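Local coordinates for iodotyrosine deiodinase (Thermotoga neapolitana, PDB 6TYK), which catalyses the FMN-dependent reductive dehalogenation of halotyrosines such as 3-iodo-L-tyrosine and 3,5-diiodo-L-tyrosine, at residues A[136-141]-A[159-164]; A[47-52]-A[101-106]; A[10-15]-A[168-173]. One frame throughout, in Å; residues are numbered along the deposited sequence.

Interaction 1: residues A[136-141]-A[159-164]; sequences VPYTPP and EVILPV. With FMN (flavin mononucleotide), chain C; IYR (3-iodo-tyrosine), chain D.
Tyr138 sets its ring atom CD2 4.0 Å from Ile161 CD1, the two side chains next to each other and pointing the same way. Within this chain the contact lies at the 134-135 side of the antiparallel sheet of the nitroreductase fold, where the loop after strand 134-135 rejoins strand 156-165 through a single bridge. Tyr138 and Ile161 form its hydrogen-bonded pair: Tyr138 N donates to Ile161 O at 2.8 Å, and Ile161 N returns a straighter bond to Tyr138 O (N-H...O 169°). The first torsion of Tyr138 (chi1 176°) sets CG opposite its own N, and CD1 and CE1 thereby reach the ligands: the substrate carboxylate atom OXT lies at the ring edge, 3.3 Å from Tyr138 CE1. The hydroxyl is hydrogen-bonded to Glu68, itself a substrate-binding residue.

Flanking contacts are apolar. Val160 CG2 and Leu162 CD2 both abut Pro137 CA, while Val136 forks, CG1 meeting Pro163 CD at 3.6 Å and CG2 lying 3.5 Å from FMN N1. One residue beyond the bridge, Thr139 meets the flavin. Thr139 N donates to FMN O4 at 3.1 Å, and Thr139 OG1 lies near both FMN O4 and FMN N5, 3.0 Å from the latter.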
loop_
_atom_site.group_PDB
_atom_site.type_symbol
_atom_site.label_atom_id
_atom_site.label_comp_id
_atom_site.label_asym_id
_atom_site.label_seq_id
_atom_site.Cartn_x
_atom_site.Cartn_y
_atom_site.Cartn_z
ATOM N N VAL A 136 12.426 2.025 7.151
ATOM C CA VAL A 136 12.640 2.471 5.790
ATOM C C VAL A 136 12.258 1.289 4.900
ATOM O O VAL A 136 12.667 0.162 5.167
ATOM C CB VAL A 136 14.109 2.883 5.545
ATOM C CG1 VAL A 136 15.075 1.783 5.984
ATOM C CG2 VAL A 136 14.330 3.240 4.084
ATOM N N PRO A 137 11.426 1.522 3.876
ATOM C CA PRO A 137 11.118 0.435 2.950
ATOM C C PRO A 137 12.305 0.238 2.031
ATOM O O PRO A 137 12.450 0.940 1.049
ATOM C CB PRO A 137 9.916 0.973 2.158
ATOM C CG PRO A 137 9.419 2.157 2.935
ATOM C CD PRO A 137 10.642 2.728 3.577
ATOM N N TYR A 138 13.167 -0.695 2.375
ATOM C CA TYR A 138 14.394 -0.883 1.636
ATOM C C TYR A 138 14.188 -1.891 0.515
ATOM O O TYR A 138 13.704 -3.004 0.738
ATOM C CB TYR A 138 15.520 -1.305 2.576
ATOM C CG TYR A 138 16.773 -1.600 1.814
ATOM C CD1 TYR A 138 17.346 -0.628 1.009
ATOM C CD2 TYR A 138 17.352 -2.860 1.841
ATOM C CE1 TYR A 138 18.473 -0.891 0.275
ATOM C CE2 TYR A 138 18.487 -3.137 1.113
ATOM C CZ TYR A 138 19.041 -2.147 0.331
ATOM O OH TYR A 138 20.167 -2.411 -0.411
ATOM N N THR A 139 14.510 -1.471 -0.701
ATOM C CA THR A 139 14.299 -2.289 -1.882
ATOM C C THR A 139 15.605 -2.398 -2.661
ATOM O O THR A 139 15.905 -1.555 -3.510
ATOM C CB THR A 139 13.194 -1.702 -2.776
ATOM O OG1 THR A 139 13.524 -0.352 -3.109
ATOM C CG2 THR A 139 11.855 -1.707 -2.049
ATOM N N PRO A 140 16.403 -3.435 -2.361
ATOM C CA PRO A 140 17.684 -3.627 -3.053
ATOM C C PRO A 140 17.454 -3.985 -4.514
ATOM O O PRO A 140 16.348 -4.371 -4.880
ATOM C CB PRO A 140 18.307 -4.811 -2.308
ATOM C CG PRO A 140 17.123 -5.589 -1.795
ATOM C CD PRO A 140 16.096 -4.535 -1.429
ATOM N N PRO A 141 18.493 -3.862 -5.345
ATOM C CA PRO A 141 18.337 -4.123 -6.779
ATOM C C PRO A 141 17.944 -5.562 -7.096
ATOM O O PRO A 141 17.183 -5.778 -8.040
ATOM C CB PRO A 141 19.726 -3.807 -7.348
ATOM C CG PRO A 141 20.346 -2.883 -6.353
ATOM C CD PRO A 141 19.839 -3.358 -5.020
ATOM N N GLU A 159 8.914 -8.618 -0.972
ATOM C CA GLU A 159 8.485 -7.311 -1.456
ATOM C C GLU A 159 9.380 -6.185 -0.954
ATOM O O GLU A 159 9.674 -5.238 -1.677
ATOM C CB GLU A 159 7.048 -7.029 -1.022
ATOM C CG GLU A 159 6.011 -7.892 -1.716
ATOM C CD GLU A 159 5.860 -7.566 -3.187
ATOM O OE1 GLU A 159 6.362 -6.503 -3.625
ATOM O OE2 GLU A 159 5.224 -8.360 -3.909
ATOM N N VAL A 160 9.785 -6.263 0.304
ATOM C CA VAL A 160 10.511 -5.160 0.903
ATOM C C VAL A 160 11.205 -5.643 2.163
ATOM O O VAL A 160 10.731 -6.571 2.819
ATOM C CB VAL A 160 9.561 -3.974 1.229
ATOM C CG1 VAL A 160 8.490 -4.366 2.258
ATOM C CG2 VAL A 160 10.346 -2.786 1.716
ATOM N N ILE A 161 12.358 -5.049 2.453
ATOM C CA ILE A 161 13.057 -5.266 3.711
ATOM C C ILE A 161 12.812 -4.029 4.539
ATOM O O ILE A 161 13.164 -2.921 4.125
ATOM C CB ILE A 161 14.568 -5.423 3.471
ATOM C CG1 ILE A 161 14.841 -6.668 2.620
ATOM C CG2 ILE A 161 15.333 -5.466 4.801
ATOM C CD1 ILE A 161 16.254 -6.703 2.072
ATOM N N LEU A 162 12.204 -4.202 5.703
ATOM C CA LEU A 162 11.940 -3.075 6.586
ATOM C C LEU A 162 12.798 -3.171 7.835
ATOM O O LEU A 162 12.443 -3.872 8.782
ATOM C CB LEU A 162 10.469 -3.048 7.010
ATOM C CG LEU A 162 9.435 -2.775 5.926
ATOM C CD1 LEU A 162 8.059 -3.165 6.441
ATOM C CD2 LEU A 162 9.438 -1.312 5.532
ATOM N N PRO A 163 13.938 -2.474 7.849
ATOM C CA PRO A 163 14.682 -2.379 9.106
ATOM C C PRO A 163 13.810 -1.653 10.116
ATOM O O PRO A 163 13.192 -0.641 9.772
ATOM C CB PRO A 163 15.906 -1.535 8.737
ATOM C CG PRO A 163 15.996 -1.628 7.234
ATOM C CD PRO A 163 14.584 -1.729 6.759
ATOM N N VAL A 164 13.724 -2.192 11.327
ATOM C CA VAL A 164 12.900 -1.599 12.369
ATOM C C VAL A 164 13.693 -1.488 13.656
ATOM O O VAL A 164 14.398 -2.413 14.048
ATOM C CB VAL A 164 11.631 -2.429 12.631
ATOM C CG1 VAL A 164 10.829 -1.826 13.792
ATOM C CG2 VAL A 164 10.779 -2.494 11.370
HETATM N N1 FMN C . 14.867 4.336 0.776
HETATM C C2 FMN C . 16.143 3.863 0.655
HETATM O O2 FMN C . 17.042 4.397 1.281
HETATM N N3 FMN C . 16.421 2.790 -0.152
HETATM C C4 FMN C . 15.433 2.178 -0.871
HETATM O O4 FMN C . 15.717 1.214 -1.594
HETATM C C4A FMN C . 14.125 2.651 -0.746
HETATM N N5 FMN C . 13.099 2.042 -1.436
HETATM C C5A FMN C . 11.802 2.502 -1.290
HETATM C C6 FMN C . 10.776 1.867 -1.977
HETATM C C7 FMN C . 9.461 2.285 -1.846
HETATM C C7M FMN C . 8.387 1.556 -2.612
HETATM C C8 FMN C . 9.171 3.360 -1.017
HETATM C C8M FMN C . 7.754 3.841 -0.854
HETATM C C9 FMN C . 10.200 3.997 -0.329
HETATM C C9A FMN C . 11.521 3.576 -0.456
HETATM N N10 FMN C . 12.565 4.213 0.214
HETATM C C10 FMN C . 13.846 3.720 0.099
HETATM C "C1'" FMN C . 12.305 5.386 1.117
HETATM C "C2'" FMN C . 12.082 6.662 0.275
HETATM O "O2'" FMN C . 13.308 7.172 -0.240
HETATM C "C3'" FMN C . 11.356 7.703 1.131
HETATM O "O3'" FMN C . 10.065 7.198 1.420
HETATM C "C4'" FMN C . 11.238 9.075 0.466
HETATM O "O4'" FMN C . 12.531 9.642 0.308
HETATM C "C5'" FMN C . 10.380 10.012 1.301
HETATM O "O5'" FMN C . 10.910 10.074 2.607
HETATM P P FMN C . 10.236 11.003 3.731
HETATM O O1P FMN C . 11.184 10.898 4.922
HETATM O O2P FMN C . 8.899 10.425 4.103
HETATM O O3P FMN C . 10.181 12.419 3.190
HETATM N N IYR D . 18.045 1.091 -3.135
HETATM C CA IYR D . 19.012 2.142 -3.321
HETATM C CB IYR D . 18.539 3.379 -4.104
HETATM C CC IYR D . 17.269 4.003 -3.640
HETATM C CD IYR D . 16.086 3.723 -4.325
HETATM C CE IYR D . 14.867 4.298 -3.962
HETATM I IE IYR D . 13.209 3.796 -4.992
HETATM C CF IYR D . 14.842 5.195 -2.890
HETATM O OF IYR D . 13.697 5.809 -2.469
HETATM C CG IYR D . 16.020 5.487 -2.178
HETATM C CH IYR D . 17.223 4.905 -2.565
HETATM C C IYR D . 19.570 2.646 -2.002
HETATM O O IYR D . 20.511 3.418 -1.817
HETATM O OXT IYR D . 18.933 2.165 -0.907
#

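Interaction 2: residues A[47-52]-A[101-106]; sequences RFLIVE and LLLVFS
Phe48 runs alongside Val104, with CG2 of the valine at the ring edge, in plane, 4.0 Å from Phe48 CD1. The two belong to neighbouring strands of the antiparallel sheet at the core of the nitroreductase fold; the short axes of 47-51 and 101-106 approach to 4.7 Å, their directions 159° apart.

Backbone bonding supplies the regular frame. Arg47-Phe105, Leu49-Leu103 and Val51-Leu101 are hydrogen-bonded pairs, each closed by two reciprocal bonds, with Phe48-Val104 and Ile50-Leu102 the non-hydrogen-bonded pairs between them. The six bonds are not equally straight: the N-H...O angle is 174° from Phe105 N to Arg47 O, whereas the return bond from Arg47 N to Phe105 O is more bent. Phe48 CA adds a CA-H...O contact to Leu103 O at 3.6 Å.

Apolar packing occupies both faces. On the face of Phe48, Ile50, Leu102 and Val104, Leu102 CD1 fills the angle between Phe48 CB (3.9 Å) and Ile50 CG1; CG of Leu102 stands opposite its own N (chi1 175°), which swings this branch back toward strand 47-51. Leu31 of helix 24-35 and Leu124 of helix 113-130 cover both Phe48 and Leu102.

The other face carries the base of Arg47 with Leu49, Val51, Leu101, Leu103 and Phe105. Val51 CG2 rests 3.9 Å from Leu103 CD1. Phe186 of the second subunit meets Phe105 edge-to-face, and Leu49 and Ile50 pair in a parallel ladder with a strand of that subunit, continuing the sheet across the dimer interface. Within the chain, the rim of the Phe105 ring comes against Leu49, Phe105 CE1 lying 3.6 Å from Leu49 CB.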
loop_
_atom_site.group_PDB
_atom_site.type_symbol
_atom_site.label_atom_id
_atom_site.label_comp_id
_atom_site.label_asym_id
_atom_site.label_seq_id
_atom_site.Cartn_x
_atom_site.Cartn_y
_atom_site.Cartn_z
ATOM N N ARG A 47 3.171 -12.177 4.340
ATOM C CA ARG A 47 3.856 -13.060 5.274
ATOM C C ARG A 47 5.039 -12.292 5.831
ATOM O O ARG A 47 5.686 -11.541 5.109
ATOM C CB ARG A 47 4.372 -14.329 4.587
ATOM C CG ARG A 47 3.318 -15.162 3.891
ATOM C CD ARG A 47 2.357 -15.838 4.873
ATOM N NE ARG A 47 1.454 -16.743 4.170
ATOM C CZ ARG A 47 0.303 -16.372 3.624
ATOM N NH1 ARG A 47 -0.109 -15.113 3.716
ATOM N NH2 ARG A 47 -0.447 -17.264 2.993
ATOM N N PHE A 48 5.331 -12.495 7.108
ATOM C CA PHE A 48 6.380 -11.737 7.764
ATOM C C PHE A 48 7.488 -12.641 8.259
ATOM O O PHE A 48 7.242 -13.676 8.887
ATOM C CB PHE A 48 5.804 -10.927 8.918
ATOM C CG PHE A 48 4.708 -9.995 8.504
ATOM C CD1 PHE A 48 4.994 -8.862 7.745
ATOM C CD2 PHE A 48 3.392 -10.231 8.884
ATOM C CE1 PHE A 48 3.986 -7.992 7.370
ATOM C CE2 PHE A 48 2.378 -9.363 8.505
ATOM C CZ PHE A 48 2.679 -8.243 7.753
ATOM N N LEU A 49 8.713 -12.235 7.960
ATOM C CA LEU A 49 9.898 -12.920 8.445
ATOM C C LEU A 49 10.707 -11.902 9.228
ATOM O O LEU A 49 11.124 -10.879 8.682
ATOM C CB LEU A 49 10.724 -13.462 7.280
ATOM C CG LEU A 49 11.995 -14.223 7.645
ATOM C CD1 LEU A 49 11.674 -15.505 8.401
ATOM C CD2 LEU A 49 12.812 -14.530 6.400
ATOM N N ILE A 50 10.885 -12.162 10.515
ATOM C CA ILE A 50 11.619 -11.266 11.386
ATOM C C ILE A 50 13.049 -11.758 11.509
ATOM O O ILE A 50 13.308 -12.813 12.092
ATOM C CB ILE A 50 10.967 -11.197 12.776
ATOM C CG1 ILE A 50 9.490 -10.796 12.644
ATOM C CG2 ILE A 50 11.746 -10.248 13.685
ATOM C CD1 ILE A 50 8.730 -10.879 13.936
ATOM N N VAL A 51 13.973 -11.009 10.919
ATOM C CA VAL A 51 15.383 -11.368 10.980
ATOM C C VAL A 51 16.092 -10.607 12.095
ATOM O O VAL A 51 16.078 -9.374 12.133
ATOM C CB VAL A 51 16.080 -11.115 9.634
ATOM C CG1 VAL A 51 17.551 -11.503 9.715
ATOM C CG2 VAL A 51 15.367 -11.876 8.517
ATOM N N GLU A 52 16.704 -11.348 13.009
ATOM C CA GLU A 52 17.443 -10.723 14.100
ATOM C C GLU A 52 18.855 -11.260 14.247
ATOM O O GLU A 52 19.693 -10.604 14.843
ATOM C CB GLU A 52 16.715 -10.929 15.420
ATOM C CG GLU A 52 15.393 -10.200 15.505
ATOM C CD GLU A 52 14.616 -10.618 16.719
ATOM O OE1 GLU A 52 14.953 -10.163 17.834
ATOM O OE2 GLU A 52 13.680 -11.426 16.557
ATOM N N LEU A 101 15.261 -6.850 11.059
ATOM C CA LEU A 101 14.940 -6.671 9.652
ATOM C C LEU A 101 13.646 -7.421 9.400
ATOM O O LEU A 101 13.600 -8.653 9.468
ATOM C CB LEU A 101 16.034 -7.193 8.732
ATOM C CG LEU A 101 17.436 -6.666 9.005
ATOM C CD1 LEU A 101 18.401 -7.265 7.999
ATOM C CD2 LEU A 101 17.461 -5.145 8.938
ATOM N N LEU A 102 12.581 -6.670 9.153
ATOM C CA LEU A 102 11.292 -7.284 8.887
ATOM C C LEU A 102 11.177 -7.480 7.389
ATOM O O LEU A 102 11.079 -6.509 6.627
ATOM C CB LEU A 102 10.167 -6.387 9.392
ATOM C CG LEU A 102 8.759 -6.884 9.055
ATOM C CD1 LEU A 102 8.416 -8.190 9.783
ATOM C CD2 LEU A 102 7.726 -5.809 9.360
ATOM N N LEU A 103 11.251 -8.733 6.958
ATOM C CA LEU A 103 11.088 -9.049 5.551
ATOM C C LEU A 103 9.631 -9.340 5.279
ATOM O O LEU A 103 9.027 -10.208 5.910
ATOM C CB LEU A 103 11.982 -10.226 5.140
ATOM C CG LEU A 103 13.431 -9.853 4.778
ATOM C CD1 LEU A 103 14.149 -9.151 5.932
ATOM C CD2 LEU A 103 14.200 -11.088 4.347
ATOM N N VAL A 104 9.068 -8.605 4.332
ATOM C CA VAL A 104 7.651 -8.704 4.023
ATOM C C VAL A 104 7.487 -9.378 2.671
ATOM O O VAL A 104 8.033 -8.913 1.659
ATOM C CB VAL A 104 6.986 -7.310 3.992
ATOM C CG1 VAL A 104 5.508 -7.442 3.682
ATOM C CG2 VAL A 104 7.184 -6.599 5.320
ATOM N N PHE A 105 6.754 -10.489 2.659
ATOM C CA PHE A 105 6.548 -11.248 1.439
ATOM C C PHE A 105 5.102 -11.188 0.994
ATOM O O PHE A 105 4.193 -10.987 1.806
ATOM C CB PHE A 105 6.894 -12.724 1.664
ATOM C CG PHE A 105 8.314 -12.966 2.066
ATOM C CD1 PHE A 105 8.729 -12.768 3.372
ATOM C CD2 PHE A 105 9.238 -13.420 1.136
ATOM C CE1 PHE A 105 10.049 -12.998 3.735
ATOM C CE2 PHE A 105 10.556 -13.657 1.496
ATOM C CZ PHE A 105 10.957 -13.448 2.796
ATOM N N SER A 106 4.896 -11.384 -0.303
ATOM C CA SER A 106 3.554 -11.529 -0.854
ATOM C C SER A 106 3.332 -12.948 -1.363
ATOM O O SER A 106 4.235 -13.585 -1.912
ATOM C CB SER A 106 3.309 -10.522 -1.980
ATOM O OG SER A 106 4.256 -10.665 -3.024
#

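Interaction 3: residues A[10-15]-A[168-173]; sequences KRKTVR and DDPKPK. With FMN (flavin mononucleotide), chain C.
Lys173 packs its CB against Lys12 CB at 3.8 Å, then runs out past the FMN phosphate in the cofactor site of this nitroreductase-family enzyme. With CG opposite its own N (chi1 -165°) and the chain extended beyond, CG passes 3.3 Å from FMN O3P, CD and CE run beside the Arg11 carbonyl, and NZ donates to Arg11 O at 2.9 Å, nearly along the C=O axis. The same ammonium also hydrogen-bonds to Lys9 O and forms a salt bridge with Glu36 of the second subunit. Cut back to an alanine, this position would probably leave Arg11 O without its ammonium donor and Glu36 of the second subunit without its charged mate.

Lys12 crosses Pro170 at about a right angle, its CE 3.7 Å from Pro170 CG. A water lies between Thr13 O and Lys171 O, near enough to both to bridge the two backbones. Thr13 N holds FMN O1P in an almost straight bond (176°), and Arg15 NE reaches FMN O2 at 2.9 Å. The loop following helix 4-10 is thus clasped by the loop following strand 156-165, with helix 113-130 against Arg11 and strand 134-135 bonded through Ser135 to Val14.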
loop_
_atom_site.group_PDB
_atom_site.type_symbol
_atom_site.label_atom_id
_atom_site.label_comp_id
_atom_site.label_asym_id
_atom_site.label_seq_id
_atom_site.Cartn_x
_atom_site.Cartn_y
_atom_site.Cartn_z
ATOM N N LYS A 10 4.120 13.348 10.581
ATOM C CA LYS A 10 5.332 13.199 11.387
ATOM C C LYS A 10 6.208 12.050 10.896
ATOM O O LYS A 10 7.438 12.125 10.961
ATOM C CB LYS A 10 4.986 12.982 12.863
ATOM C CG LYS A 10 4.610 14.245 13.611
ATOM C CD LYS A 10 4.006 13.921 14.967
ATOM C CE LYS A 10 3.378 15.155 15.599
ATOM N NZ LYS A 10 2.647 14.828 16.855
ATOM N N ARG A 11 5.578 10.985 10.414
ATOM C CA ARG A 11 6.310 9.786 10.030
ATOM C C ARG A 11 7.242 10.089 8.860
ATOM O O ARG A 11 6.844 10.701 7.870
ATOM C CB ARG A 11 5.340 8.651 9.691
ATOM C CG ARG A 11 6.002 7.292 9.570
ATOM C CD ARG A 11 6.265 6.917 8.120
ATOM N NE ARG A 11 7.257 5.853 8.026
ATOM C CZ ARG A 11 8.172 5.790 7.065
ATOM N NH1 ARG A 11 8.184 6.709 6.114
ATOM N NH2 ARG A 11 9.062 4.810 7.045
ATOM N N LYS A 12 8.495 9.679 9.002
ATOM C CA LYS A 12 9.497 9.921 7.979
ATOM C C LYS A 12 10.450 8.739 7.934
ATOM O O LYS A 12 10.416 7.872 8.804
ATOM C CB LYS A 12 10.277 11.192 8.292
ATOM C CG LYS A 12 11.023 11.153 9.613
ATOM C CD LYS A 12 11.723 12.476 9.846
ATOM C CE LYS A 12 12.565 12.470 11.110
ATOM N NZ LYS A 12 11.750 12.361 12.348
ATOM N N THR A 13 11.314 8.702 6.930
ATOM C CA THR A 13 12.269 7.608 6.837
ATOM C C THR A 13 13.201 7.628 8.034
ATOM O O THR A 13 13.641 8.690 8.488
ATOM C CB THR A 13 13.152 7.725 5.584
ATOM O OG1 THR A 13 12.376 8.170 4.468
ATOM C CG2 THR A 13 13.770 6.369 5.268
ATOM N N VAL A 14 13.515 6.443 8.530
ATOM C CA VAL A 14 14.573 6.309 9.511
ATOM C C VAL A 14 15.612 5.356 8.943
ATOM O O VAL A 14 15.309 4.199 8.646
ATOM C CB VAL A 14 14.044 5.795 10.876
ATOM C CG1 VAL A 14 15.209 5.529 11.834
ATOM C CG2 VAL A 14 13.064 6.795 11.479
ATOM N N ARG A 15 16.835 5.850 8.775
ATOM C CA ARG A 15 17.940 5.029 8.288
ATOM C C ARG A 15 19.044 4.968 9.332
ATOM O O ARG A 15 20.080 4.345 9.103
ATOM C CB ARG A 15 18.506 5.605 6.985
ATOM C CG ARG A 15 17.496 5.642 5.849
ATOM C CD ARG A 15 18.077 6.266 4.586
ATOM N NE ARG A 15 17.132 6.228 3.466
ATOM C CZ ARG A 15 16.322 7.225 3.128
ATOM N NH1 ARG A 15 16.329 8.358 3.822
ATOM N NH2 ARG A 15 15.511 7.090 2.089
ATOM N N ASP A 168 17.604 6.899 15.691
ATOM C CA ASP A 168 18.760 7.551 16.278
ATOM C C ASP A 168 19.006 8.876 15.581
ATOM O O ASP A 168 19.910 9.002 14.747
ATOM C CB ASP A 168 19.993 6.663 16.158
ATOM C CG ASP A 168 21.216 7.323 16.721
ATOM O OD1 ASP A 168 21.052 8.100 17.676
ATOM O OD2 ASP A 168 22.324 7.102 16.206
ATOM N N ASP A 169 18.187 9.858 15.936
ATOM C CA ASP A 169 18.228 11.183 15.324
ATOM C C ASP A 169 18.239 11.145 13.801
ATOM O O ASP A 169 19.202 11.564 13.159
ATOM C CB ASP A 169 19.408 11.995 15.841
ATOM C CG ASP A 169 19.288 13.462 15.480
ATOM O OD1 ASP A 169 18.148 13.936 15.294
ATOM O OD2 ASP A 169 20.319 14.143 15.377
ATOM N N PRO A 170 17.142 10.664 13.220
ATOM C CA PRO A 170 17.043 10.559 11.765
ATOM C C PRO A 170 16.989 11.923 11.094
ATOM O O PRO A 170 16.619 12.928 11.716
ATOM C CB PRO A 170 15.726 9.806 11.559
ATOM C CG PRO A 170 14.919 10.109 12.789
ATOM C CD PRO A 170 15.903 10.261 13.906
ATOM N N LYS A 171 17.365 11.947 9.822
ATOM C CA LYS A 171 17.331 13.165 9.027
ATOM C C LYS A 171 15.894 13.646 8.852
ATOM O O LYS A 171 14.951 12.868 8.976
ATOM C CB LYS A 171 17.978 12.918 7.666
ATOM C CG LYS A 171 19.454 12.538 7.739
ATOM C CD LYS A 171 20.277 13.645 8.365
ATOM C CE LYS A 171 20.174 14.923 7.553
ATOM N NZ LYS A 171 20.926 16.041 8.187
ATOM N N PRO A 172 15.723 14.939 8.562
ATOM C CA PRO A 172 14.375 15.489 8.421
ATOM C C PRO A 172 13.599 14.894 7.252
ATOM O O PRO A 172 14.173 14.430 6.260
ATOM C CB PRO A 172 14.631 16.973 8.160
ATOM C CG PRO A 172 15.964 17.232 8.756
ATOM C CD PRO A 172 16.752 15.987 8.481
ATOM N N LYS A 173 12.280 14.935 7.381
ATOM C CA LYS A 173 11.397 14.497 6.324
ATOM C C LYS A 173 11.638 15.348 5.084
ATOM O O LYS A 173 11.897 16.552 5.189
ATOM C CB LYS A 173 9.946 14.618 6.775
ATOM C CG LYS A 173 8.986 13.860 5.883
ATOM C CD LYS A 173 7.586 13.784 6.476
ATOM C CE LYS A 173 6.659 13.037 5.535
ATOM N NZ LYS A 173 5.410 12.592 6.185
HETATM N N1 FMN C . 14.867 4.336 0.776
HETATM C C2 FMN C . 16.143 3.863 0.655
HETATM O O2 FMN C . 17.042 4.397 1.281
HETATM N N3 FMN C . 16.421 2.790 -0.152
HETATM C C4 FMN C . 15.433 2.178 -0.871
HETATM O O4 FMN C . 15.717 1.214 -1.594
HETATM C C4A FMN C . 14.125 2.651 -0.746
HETATM N N5 FMN C . 13.099 2.042 -1.436
HETATM C C5A FMN C . 11.802 2.502 -1.290
HETATM C C6 FMN C . 10.776 1.867 -1.977
HETATM C C7 FMN C . 9.461 2.285 -1.846
HETATM C C7M FMN C . 8.387 1.556 -2.612
HETATM C C8 FMN C . 9.171 3.360 -1.017
HETATM C C8M FMN C . 7.754 3.841 -0.854
HETATM C C9 FMN C . 10.200 3.997 -0.329
HETATM C C9A FMN C . 11.521 3.576 -0.456
HETATM N N10 FMN C . 12.565 4.213 0.214
HETATM C C10 FMN C . 13.846 3.720 0.099
HETATM C "C1'" FMN C . 12.305 5.386 1.117
HETATM C "C2'" FMN C . 12.082 6.662 0.275
HETATM O "O2'" FMN C . 13.308 7.172 -0.240
HETATM C "C3'" FMN C . 11.356 7.703 1.131
HETATM O "O3'" FMN C . 10.065 7.198 1.420
HETATM C "C4'" FMN C . 11.238 9.075 0.466
HETATM O "O4'" FMN C . 12.531 9.642 0.308
HETATM C "C5'" FMN C . 10.380 10.012 1.301
HETATM O "O5'" FMN C . 10.910 10.074 2.607
HETATM P P FMN C . 10.236 11.003 3.731
HETATM O O1P FMN C . 11.184 10.898 4.922
HETATM O O2P FMN C . 8.899 10.425 4.103
HETATM O O3P FMN C . 10.181 12.419 3.190
HETATM O O HOH W 1 14.511 10.829 7.194
#

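Overall arrangement
From the N terminus, the chain leaves helix 4-10 through 10-15, whose partner 168-173 comes only after strand 156-165; interaction 3 therefore closes one long loop enclosing the other two contacts. Inside it, interaction 2 joins strand 46-51 to strand 100-107 and is complete before interaction 1 begins, so these two follow in series without crossing. Interaction 1 closes a short loop containing helix 143-149. Strands 100-107 and 156-165 are neighbours, joining interactions 1 and 2 within one sheet. Val136 CG2 packs on Thr13 CG2, joining interactions 1 and 3 beside FMN, which both touch. Interactions 2 and 3, with centres about 21 Å apart, lie on opposite sides of the chain centre, yet both meet the second subunit.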